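Local coordinates for methyltransferase domain-containing protein (PDB 7CLU), which is an S-adenosylmethionine-dependent O-methyltransferase involved in prodigiosin synthesis, where it recognises its substrate by induced fit, at residues Ala78-Arg81 and Ala82-Ser86; Gly96-Asp100 and Thr101-Pro105; Gln214-Gly217 and Glu218-Asp221. All coordinates share one frame; numbering follows the deposited sequence.

Contact 1 of 3, residues Ala78-Arg81 and Ala82-Ser86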
ATOM      1  N   ALA A  78      17.681  -4.201 -16.754  1.00 29.41           N
ATOM      2  CA  ALA A  78      19.014  -4.185 -16.160  1.00 30.48           C
ATOM      3  C   ALA A  78      19.056  -3.309 -14.922  1.00 26.52           C
ATOM      4  O   ALA A  78      19.640  -3.688 -13.902  1.00 27.73           O
ATOM      5  CB  ALA A  78      20.044  -3.705 -17.191  1.00 30.80           C
ATOM      6  N   ALA A  79      18.438  -2.136 -14.987  1.00 28.84           N
ATOM      7  CA  ALA A  79      18.504  -1.212 -13.866  1.00 29.69           C
ATOM      8  C   ALA A  79      17.661  -1.644 -12.674  1.00 29.63           C
ATOM      9  O   ALA A  79      17.726  -0.980 -11.636  1.00 33.87           O
ATOM     10  CB  ALA A  79      18.088   0.190 -14.312  1.00 29.24           C
ATOM     11  N   HIS A  80      16.891  -2.732 -12.778  1.00 28.73           N
ATOM     12  CA  HIS A  80      16.142  -3.262 -11.646  1.00 30.02           C
ATOM     13  C   HIS A  80      16.850  -4.415 -10.956  1.00 31.58           C
ATOM     14  O   HIS A  80      16.386  -4.860  -9.900  1.00 27.87           O
ATOM     15  CB  HIS A  80      14.751  -3.750 -12.094  1.00 26.94           C
ATOM     16  CG  HIS A  80      13.917  -2.690 -12.735  1.00 24.96           C
ATOM     17  ND1 HIS A  80      12.704  -2.961 -13.326  1.00 29.44           N
ATOM     18  CD2 HIS A  80      14.114  -1.358 -12.875  1.00 28.09           C
ATOM     19  CE1 HIS A  80      12.197  -1.846 -13.822  1.00 28.62           C
ATOM     20  NE2 HIS A  80      13.032  -0.858 -13.563  1.00 27.75           N
ATOM     21  N   ARG A  81      17.943  -4.913 -11.543  1.00 30.52           N
ATOM     22  CA  ARG A  81      18.632  -6.091 -11.020  1.00 31.63           C
ATOM     23  C   ARG A  81      19.137  -5.864  -9.599  1.00 27.82           C
ATOM     24  O   ARG A  81      19.062  -6.764  -8.755  1.00 30.63           O
ATOM     25  CB  ARG A  81      19.806  -6.454 -11.935  1.00 31.73           C
ATOM     26  CG  ARG A  81      19.384  -6.849 -13.339  1.00 31.01           C
ATOM     27  CD  ARG A  81      20.580  -7.225 -14.232  1.00 37.85           C
ATOM     28  NE  ARG A  81      20.108  -8.033 -15.355  1.00 42.52           N
ATOM     29  CZ  ARG A  81      20.071  -9.363 -15.353  1.00 40.88           C
ATOM     30  NH1 ARG A  81      19.589 -10.003 -16.410  1.00 43.13           N
ATOM     31  NH2 ARG A  81      20.522 -10.048 -14.300  1.00 34.01           N
ATOM     32  N   ALA A  82      19.654  -4.671  -9.323  1.00 30.88           N
ATOM     33  CA  ALA A  82      20.340  -4.432  -8.061  1.00 31.99           C
ATOM     34  C   ALA A  82      19.396  -4.561  -6.874  1.00 36.89           C
ATOM     35  O   ALA A  82      19.844  -4.887  -5.767  1.00 38.14           O
ATOM     36  CB  ALA A  82      20.998  -3.054  -8.080  1.00 35.61           C
ATOM     37  N   PHE A  83      18.088  -4.351  -7.076  1.00 32.24           N
ATOM     38  CA  PHE A  83      17.158  -4.424  -5.960  1.00 36.70           C
ATOM     39  C   PHE A  83      16.077  -5.495  -6.083  1.00 33.78           C
ATOM     40  O   PHE A  83      15.381  -5.743  -5.094  1.00 30.69           O
ATOM     41  CB  PHE A  83      16.509  -3.048  -5.706  1.00 31.94           C
ATOM     42  CG  PHE A  83      15.746  -2.480  -6.876  1.00 33.47           C
ATOM     43  CD1 PHE A  83      14.394  -2.783  -7.065  1.00 32.41           C
ATOM     44  CD2 PHE A  83      16.356  -1.599  -7.747  1.00 28.16           C
ATOM     45  CE1 PHE A  83      13.682  -2.233  -8.128  1.00 27.90           C
ATOM     46  CE2 PHE A  83      15.664  -1.051  -8.808  1.00 31.77           C
ATOM     47  CZ  PHE A  83      14.310  -1.367  -8.998  1.00 28.52           C
ATOM     48  N   LEU A  84      15.940  -6.169  -7.231  1.00 31.75           N
ATOM     49  CA  LEU A  84      14.950  -7.233  -7.375  1.00 26.34           C
ATOM     50  C   LEU A  84      15.539  -8.637  -7.346  1.00 26.81           C
ATOM     51  O   LEU A  84      14.784  -9.602  -7.196  1.00 29.98           O
ATOM     52  CB  LEU A  84      14.148  -7.075  -8.679  1.00 26.84           C
ATOM     53  CG  LEU A  84      13.319  -5.801  -8.799  1.00 24.77           C
ATOM     54  CD1 LEU A  84      12.445  -5.833 -10.056  1.00 23.69           C
ATOM     55  CD2 LEU A  84      12.481  -5.669  -7.556  1.00 27.23           C
ATOM     56  N   LEU A  85      16.844  -8.787  -7.504  1.00 32.92           N
ATOM     57  CA  LEU A  85      17.487 -10.095  -7.453  1.00 31.16           C
ATOM     58  C   LEU A  85      17.962 -10.376  -6.032  1.00 32.78           C
ATOM     59  O   LEU A  85      18.525  -9.498  -5.372  1.00 34.58           O
ATOM     60  CB  LEU A  85      18.670 -10.145  -8.423  1.00 30.72           C
ATOM     61  CG  LEU A  85      18.281 -10.147  -9.911  1.00 33.53           C
ATOM     62  CD1 LEU A  85      19.515 -10.005 -10.794  1.00 29.21           C
ATOM     63  CD2 LEU A  85      17.503 -11.403 -10.244  1.00 31.04           C
ATOM     64  N   SER A  86      17.760 -11.614  -5.579  1.00 30.37           N
ATOM     65  CA  SER A  86      17.933 -11.928  -4.167  1.00 36.24           C
ATOM     66  C   SER A  86      19.391 -12.051  -3.737  1.00 41.72           C
ATOM     67  O   SER A  86      19.655 -12.108  -2.529  1.00 43.23           O
ATOM     68  CB  SER A  86      17.176 -13.206  -3.822  1.00 34.46           C
ATOM     69  OG  SER A  86      17.721 -14.311  -4.495  1.00 41.70           O
TER
HETATM   70  O   HOH W   1      20.604  -3.037 -11.485  1.00 32.03           O
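His80 and Phe83, one helical turn apart, run side by side and point the same way, and Leu84 packs against the histidine's CB. The two rings are inclined to each other at 41°, with CZ of Phe83 3.9 Å from CD2 of His80. Beside it, CD1 of Leu84 rests 3.7 Å from CB of His80. Leu85 lies alongside Arg81: its CD1 meets the arginine at both ends, 3.7 Å from CB and 3.6 Å from NH2, because the extended arginine chain carries the guanidinium past the methyl group.

Phe83 also takes a polar neighbour. With CG set between the backbone N and carbonyl carbon (chi1 59°), its ring folds back until the carbonyl O of His80 stands 3.8 Å above the plane, over the ring centre. The contact spans the short helix 81-84, with His80 just before it and Leu85 just after, in the dimerisation domain, where buried histidine and phenylalanine also pack against the N-terminal residues Pro2 and Thr4 of the second subunit. The imidazole suits this place: Tyr66 O bonds to ND1, and Leu3 N of the second subunit to NE2. Arg34 O engages NH2 of Arg81.

Backbone bonds close the turn. Leu84 N reaches His80 O at 3.0 Å, and Leu85 N reaches Arg81 O at 3.3 Å. A water joins Ala78 O to Ala82 N, lying 2.9 Å from that nitrogen.

Contact 2 of 3, residues Gly96-Asp100 and Thr101-Pro105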
ATOM      1  N   GLY A  96      10.210  -6.717   2.020  1.00 26.72           N
ATOM      2  CA  GLY A  96       9.019  -7.445   1.626  1.00 25.54           C
ATOM      3  C   GLY A  96       8.502  -8.360   2.716  1.00 29.59           C
ATOM      4  O   GLY A  96       7.296  -8.398   2.990  1.00 26.16           O
ATOM      5  N   ARG A  97       9.401  -9.120   3.350  1.00 27.10           N
ATOM      6  CA  ARG A  97       8.935 -10.034   4.386  1.00 29.83           C
ATOM      7  C   ARG A  97       8.569  -9.290   5.666  1.00 26.28           C
ATOM      8  O   ARG A  97       7.642  -9.703   6.372  1.00 31.89           O
ATOM      9  CB  ARG A  97       9.974 -11.119   4.675  1.00 35.57           C
ATOM     10  CG  ARG A  97       9.372 -12.298   5.448  1.00 39.24           C
ATOM     11  CD  ARG A  97      10.370 -13.425   5.704  1.00 45.30           C
ATOM     12  NE  ARG A  97      11.596 -12.926   6.311  1.00 50.73           N
ATOM     13  CZ  ARG A  97      11.808 -12.844   7.621  1.00 51.55           C
ATOM     14  NH1 ARG A  97      10.871 -13.240   8.487  1.00 46.19           N
ATOM     15  NH2 ARG A  97      12.963 -12.361   8.067  1.00 48.61           N
ATOM     16  N   HIS A  98       9.263  -8.190   5.965  1.00 27.56           N
ATOM     17  CA  HIS A  98       8.843  -7.325   7.066  1.00 31.36           C
ATOM     18  C   HIS A  98       7.424  -6.811   6.840  1.00 30.16           C
ATOM     19  O   HIS A  98       6.609  -6.765   7.770  1.00 24.20           O
ATOM     20  CB  HIS A  98       9.827  -6.162   7.210  1.00 26.77           C
ATOM     21  CG  HIS A  98       9.607  -5.313   8.429  1.00 32.04           C
ATOM     22  ND1 HIS A  98       9.641  -5.819   9.711  1.00 29.47           N
ATOM     23  CD2 HIS A  98       9.381  -3.984   8.557  1.00 31.08           C
ATOM     24  CE1 HIS A  98       9.435  -4.841  10.575  1.00 29.86           C
ATOM     25  NE2 HIS A  98       9.276  -3.717   9.900  1.00 28.00           N
ATOM     26  N   ILE A  99       7.113  -6.434   5.601  1.00 25.01           N
ATOM     27  CA  ILE A  99       5.762  -6.006   5.248  1.00 24.85           C
ATOM     28  C   ILE A  99       4.780  -7.170   5.364  1.00 26.03           C
ATOM     29  O   ILE A  99       3.747  -7.064   6.031  1.00 25.11           O
ATOM     30  CB  ILE A  99       5.754  -5.384   3.834  1.00 27.04           C
ATOM     31  CG1 ILE A  99       6.360  -3.977   3.876  1.00 22.75           C
ATOM     32  CG2 ILE A  99       4.326  -5.332   3.279  1.00 22.87           C
ATOM     33  CD1 ILE A  99       6.979  -3.490   2.564  1.00 26.94           C
ATOM     34  N   ASP A 100       5.093  -8.309   4.740  1.00 27.37           N
ATOM     35  CA  ASP A 100       4.124  -9.407   4.719  1.00 29.40           C
ATOM     36  C   ASP A 100       3.788  -9.898   6.124  1.00 25.93           C
ATOM     37  O   ASP A 100       2.614 -10.107   6.446  1.00 27.14           O
ATOM     38  CB  ASP A 100       4.642 -10.569   3.877  1.00 24.86           C
ATOM     39  CG  ASP A 100       4.648 -10.256   2.402  1.00 26.11           C
ATOM     40  OD1 ASP A 100       3.813  -9.436   1.959  1.00 28.50           O
ATOM     41  OD2 ASP A 100       5.488 -10.835   1.701  1.00 27.78           O
ATOM     42  N   THR A 101       4.801 -10.067   6.974  1.00 30.52           N
ATOM     43  CA  THR A 101       4.651 -10.734   8.265  1.00 31.00           C
ATOM     44  C   THR A 101       4.297  -9.785   9.409  1.00 30.53           C
ATOM     45  O   THR A 101       3.804 -10.241  10.447  1.00 28.22           O
ATOM     46  CB  THR A 101       5.947 -11.482   8.616  1.00 30.81           C
ATOM     47  OG1 THR A 101       7.021 -10.545   8.767  1.00 31.38           O
ATOM     48  CG2 THR A 101       6.325 -12.465   7.516  1.00 31.20           C
ATOM     49  N   PHE A 102       4.503  -8.486   9.235  1.00 28.03           N
ATOM     50  CA  PHE A 102       4.422  -7.558  10.352  1.00 26.53           C
ATOM     51  C   PHE A 102       3.668  -6.274  10.003  1.00 25.08           C
ATOM     52  O   PHE A 102       2.579  -6.047  10.528  1.00 23.64           O
ATOM     53  CB  PHE A 102       5.834  -7.255  10.838  1.00 24.72           C
ATOM     54  CG  PHE A 102       5.885  -6.514  12.132  1.00 28.66           C
ATOM     55  CD1 PHE A 102       5.309  -7.050  13.279  1.00 26.21           C
ATOM     56  CD2 PHE A 102       6.538  -5.293  12.213  1.00 29.05           C
ATOM     57  CE1 PHE A 102       5.360  -6.379  14.474  1.00 31.50           C
ATOM     58  CE2 PHE A 102       6.596  -4.613  13.408  1.00 27.23           C
ATOM     59  CZ  PHE A 102       6.010  -5.155  14.544  1.00 28.88           C
ATOM     60  N   LEU A 103       4.207  -5.433   9.110  1.00 23.60           N
ATOM     61  CA  LEU A 103       3.606  -4.108   8.919  1.00 22.18           C
ATOM     62  C   LEU A 103       2.243  -4.166   8.220  1.00 22.12           C
ATOM     63  O   LEU A 103       1.328  -3.416   8.576  1.00 21.00           O
ATOM     64  CB  LEU A 103       4.558  -3.209   8.142  1.00 20.53           C
ATOM     65  CG  LEU A 103       5.866  -2.865   8.859  1.00 25.03           C
ATOM     66  CD1 LEU A 103       6.585  -1.732   8.129  1.00 25.78           C
ATOM     67  CD2 LEU A 103       5.571  -2.486  10.281  1.00 27.33           C
ATOM     68  N   TYR A 104       2.108  -4.972   7.168  1.00 22.46           N
ATOM     69  CA  TYR A 104       0.820  -5.028   6.480  1.00 21.02           C
ATOM     70  C   TYR A 104      -0.287  -5.490   7.417  1.00 24.37           C
ATOM     71  O   TYR A 104      -1.332  -4.818   7.475  1.00 24.79           O
ATOM     72  CB  TYR A 104       0.948  -5.915   5.240  1.00 21.27           C
ATOM     73  CG  TYR A 104      -0.254  -5.932   4.332  1.00 23.60           C
ATOM     74  CD1 TYR A 104      -1.322  -6.811   4.561  1.00 23.53           C
ATOM     75  CD2 TYR A 104      -0.322  -5.085   3.236  1.00 23.18           C
ATOM     76  CE1 TYR A 104      -2.423  -6.844   3.707  1.00 22.60           C
ATOM     77  CE2 TYR A 104      -1.409  -5.113   2.370  1.00 23.65           C
ATOM     78  CZ  TYR A 104      -2.457  -5.986   2.607  1.00 26.70           C
ATOM     79  OH  TYR A 104      -3.535  -5.991   1.731  1.00 25.43           O
ATOM     80  N   PRO A 105      -0.132  -6.572   8.194  1.00 24.31           N
ATOM     81  CA  PRO A 105      -1.221  -6.936   9.118  1.00 27.54           C
ATOM     82  C   PRO A 105      -1.555  -5.832  10.111  1.00 24.37           C
ATOM     83  O   PRO A 105      -2.736  -5.579  10.367  1.00 25.25           O
ATOM     84  CB  PRO A 105      -0.690  -8.198   9.816  1.00 26.92           C
ATOM     85  CG  PRO A 105       0.346  -8.728   8.922  1.00 32.19           C
ATOM     86  CD  PRO A 105       0.966  -7.556   8.237  1.00 23.86           C
TER
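Thr101 grips Arg97 O twice, through its own N and its hydroxyl, in helix 93-107, which widens here into a pi-type turn ahead of a kink at Pro105. The amide lies 2.9 Å from Arg97 O and OG1 only 2.6 Å from it, and the two donors approach from opposite faces of the carbonyl plane. Threonine suits the site because, with chi1 at 63°, its OG1 is tucked over its own backbone and turns back to the preceding turn, while its CG2 rests on CG of Arg97.

The wider turn shows in the next acceptors. His98 O takes Leu103 N at 3.1 Å with a fairly straight N-H...O angle of 164°, whereas its bond from Phe102 N is weak. Ile99 O then receives Tyr104 N at 2.9 Å. Pro105 has no N-H to continue the series, and its CD sits 3.5 Å from Asp100 O.

Among the side chains, His98 and Phe102 lie side by side with their planes at 39°, CE1 of the imidazole meeting CD2 of the phenyl ring; Leu103 crosses the histidine and lays its CG and CD1 against CD2 of the imidazole. Asp100 OD1 forms a salt bridge with Lys19 and a hydrogen bond with Thr22 OG1, both on helix 15-26. At the dimer interface, the Tyr104 ring stacks on Tyr104 of the second subunit, and the backbone O of Tyr104 accepts that tyrosine's hydroxyl. Back within the helix, CG2 of Ile99 touches CB of Tyr104 at 3.9 Å.

Contact 3 of 3, residues Gln214-Gly217 and Glu218-Asp221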
ATOM      1  N   GLN A 214      35.726  -7.742   8.299  1.00 33.06           N
ATOM      2  CA  GLN A 214      35.960  -6.674   7.338  1.00 31.89           C
ATOM      3  C   GLN A 214      37.328  -6.016   7.505  1.00 31.98           C
ATOM      4  O   GLN A 214      37.720  -5.208   6.648  1.00 26.11           O
ATOM      5  CB  GLN A 214      34.850  -5.625   7.446  1.00 31.46           C
ATOM      6  CG  GLN A 214      33.449  -6.171   7.173  1.00 34.26           C
ATOM      7  CD  GLN A 214      33.389  -7.021   5.914  1.00 39.16           C
ATOM      8  OE1 GLN A 214      33.089  -8.218   5.968  1.00 42.17           O
ATOM      9  NE2 GLN A 214      33.686  -6.409   4.773  1.00 32.87           N
ATOM     10  N   GLY A 215      38.058  -6.353   8.569  1.00 27.71           N
ATOM     11  CA  GLY A 215      39.392  -5.837   8.801  1.00 29.38           C
ATOM     12  C   GLY A 215      39.469  -4.653   9.742  1.00 32.20           C
ATOM     13  O   GLY A 215      40.519  -4.005   9.800  1.00 28.06           O
ATOM     14  N   TYR A 216      38.397  -4.358  10.487  1.00 26.13           N
ATOM     15  CA  TYR A 216      38.298  -3.166  11.317  1.00 24.78           C
ATOM     16  C   TYR A 216      38.268  -3.506  12.806  1.00 29.65           C
ATOM     17  O   TYR A 216      37.943  -2.640  13.624  1.00 28.14           O
ATOM     18  CB  TYR A 216      37.048  -2.352  10.940  1.00 25.31           C
ATOM     19  CG  TYR A 216      37.160  -1.604   9.628  1.00 28.67           C
ATOM     20  CD1 TYR A 216      37.060  -2.276   8.419  1.00 30.78           C
ATOM     21  CD2 TYR A 216      37.387  -0.229   9.600  1.00 24.85           C
ATOM     22  CE1 TYR A 216      37.174  -1.608   7.212  1.00 29.40           C
ATOM     23  CE2 TYR A 216      37.511   0.449   8.397  1.00 27.83           C
ATOM     24  CZ  TYR A 216      37.396  -0.249   7.208  1.00 27.12           C
ATOM     25  OH  TYR A 216      37.514   0.403   5.997  1.00 30.85           O
ATOM     26  N   GLY A 217      38.598  -4.747  13.169  1.00 30.79           N
ATOM     27  CA  GLY A 217      38.474  -5.176  14.557  1.00 33.77           C
ATOM     28  C   GLY A 217      39.431  -4.478  15.506  1.00 33.65           C
ATOM     29  O   GLY A 217      39.146  -4.354  16.705  1.00 33.44           O
ATOM     30  N   GLU A 218      40.585  -4.034  15.008  1.00 31.29           N
ATOM     31  CA  GLU A 218      41.478  -3.249  15.851  1.00 34.18           C
ATOM     32  C   GLU A 218      41.222  -1.757  15.739  1.00 34.17           C
ATOM     33  O   GLU A 218      41.542  -1.011  16.672  1.00 36.16           O
ATOM     34  CB  GLU A 218      42.935  -3.539  15.504  1.00 39.47           C
ATOM     35  CG  GLU A 218      43.356  -4.956  15.811  1.00 40.61           C
ATOM     36  CD  GLU A 218      44.859  -5.122  15.766  1.00 51.44           C
ATOM     37  OE1 GLU A 218      45.362  -6.081  16.392  1.00 59.83           O
ATOM     38  OE2 GLU A 218      45.536  -4.294  15.106  1.00 53.52           O
ATOM     39  N   ARG A 219      40.642  -1.312  14.629  1.00 25.62           N
ATOM     40  CA  ARG A 219      40.403   0.108  14.407  1.00 28.90           C
ATOM     41  C   ARG A 219      39.198   0.629  15.190  1.00 30.80           C
ATOM     42  O   ARG A 219      39.172   1.807  15.574  1.00 29.93           O
ATOM     43  CB  ARG A 219      40.204   0.353  12.906  1.00 27.88           C
ATOM     44  CG  ARG A 219      40.050   1.808  12.513  1.00 29.71           C
ATOM     45  CD  ARG A 219      41.380   2.553  12.566  1.00 31.07           C
ATOM     46  NE  ARG A 219      41.204   3.975  12.274  1.00 32.59           N
ATOM     47  CZ  ARG A 219      40.737   4.861  13.150  1.00 31.62           C
ATOM     48  NH1 ARG A 219      40.401   4.471  14.377  1.00 29.31           N
ATOM     49  NH2 ARG A 219      40.601   6.137  12.802  1.00 28.36           N
ATOM     50  N   ILE A 220      38.196  -0.219  15.421  1.00 27.98           N
ATOM     51  CA  ILE A 220      36.918   0.186  16.004  1.00 26.63           C
ATOM     52  C   ILE A 220      36.611  -0.735  17.182  1.00 28.21           C
ATOM     53  O   ILE A 220      36.417  -1.943  16.997  1.00 27.56           O
ATOM     54  CB  ILE A 220      35.782   0.140  14.964  1.00 29.46           C
ATOM     55  CG1 ILE A 220      36.109   1.045  13.762  1.00 26.37           C
ATOM     56  CG2 ILE A 220      34.440   0.524  15.590  1.00 25.79           C
ATOM     57  CD1 ILE A 220      35.155   0.831  12.598  1.00 28.25           C
ATOM     58  N   ASP A 221      36.577  -0.176  18.387  1.00 25.57           N
ATOM     59  CA  ASP A 221      36.266  -0.983  19.560  1.00 27.37           C
ATOM     60  C   ASP A 221      34.762  -1.178  19.707  1.00 29.96           C
ATOM     61  O   ASP A 221      33.956  -0.318  19.337  1.00 26.30           O
ATOM     62  CB  ASP A 221      36.811  -0.336  20.832  1.00 28.59           C
ATOM     63  CG  ASP A 221      38.327  -0.301  20.870  1.00 36.41           C
ATOM     64  OD1 ASP A 221      38.965  -1.290  20.453  1.00 36.34           O
ATOM     65  OD2 ASP A 221      38.878   0.724  21.321  1.00 44.84           O
TER
HETATM   66  O   HOH W   2      41.653  -3.539  12.337  1.00 33.17           O
HETATM   67  O   HOH W   3      36.386  -4.429  17.619  1.00 37.48           O
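Tyr216 and Ile220 cross at a slant, the isoleucine bringing the end of its longer branch up to the base of the tyrosine. CD1 of Ile220 lies 3.9 Å from CD2 of the ring and 4.1 Å from CB of Tyr216, meeting the ring obliquely. With CG1 anti to its own carbonyl carbon (chi1 -58°) and the branch extended beyond, CD1 is carried back toward Tyr216. A branched aliphatic chain fits this buried position, and a tyrosine can cover it with carbon while its OH reaches Asp188. Arg219 follows a different course: its CB stays near Tyr216 O, but the chain bends at chi2 (75°) and leads the guanidinium off to Ile193 O, where NH2 is hydrogen-bonded.

The backbone turns at the same residues. Tyr216 O accepts Ile220 N at 3.0 Å and, weakly, Arg219 N, so the chain curls round a single carbonyl. Just before it, Gly215 ends helix 201-214 in a Schellman motif; its positive phi of 97° would press a side chain against the preceding carbonyl, which explains the glycine. Two waters span the bend. One, 2.9 Å from Glu218 N, also donates to Gly215 O; the other donates to Gly217 O and, at 2.6 Å, to Ile220 O.

The turn connects helix 201-214 to strand 221-224, an outermost strand of the Rossmann-like methyltransferase sheet. Tyr216 and Ile220 pack on Met184 of helix 181-189, and Ile220 also rests on Leu195 and Ile197 of the adjacent strand 194-199.

Overall arrangement
From the N terminus the three contacts come in series, each closing before the next opens, so none nests in or crosses another. Contact 1 closes the short turn after strand 73-75, in the dimerisation domain. A short connection then leads to helix 93-107; contact 2 lies wholly within this helix, at its pi-type turn and kink, and closes no loop. The nearest atoms of contacts 1 and 2 are about 9 Å apart, and both reach the second subunit. Contact 3 comes much later, in the loop joining helix 201-214 to strand 221-224 of the methyltransferase domain. Its centre is about 34 Å from that of contact 2, the two lying on opposite sides of the chain's centre, and the second subunit does not touch it.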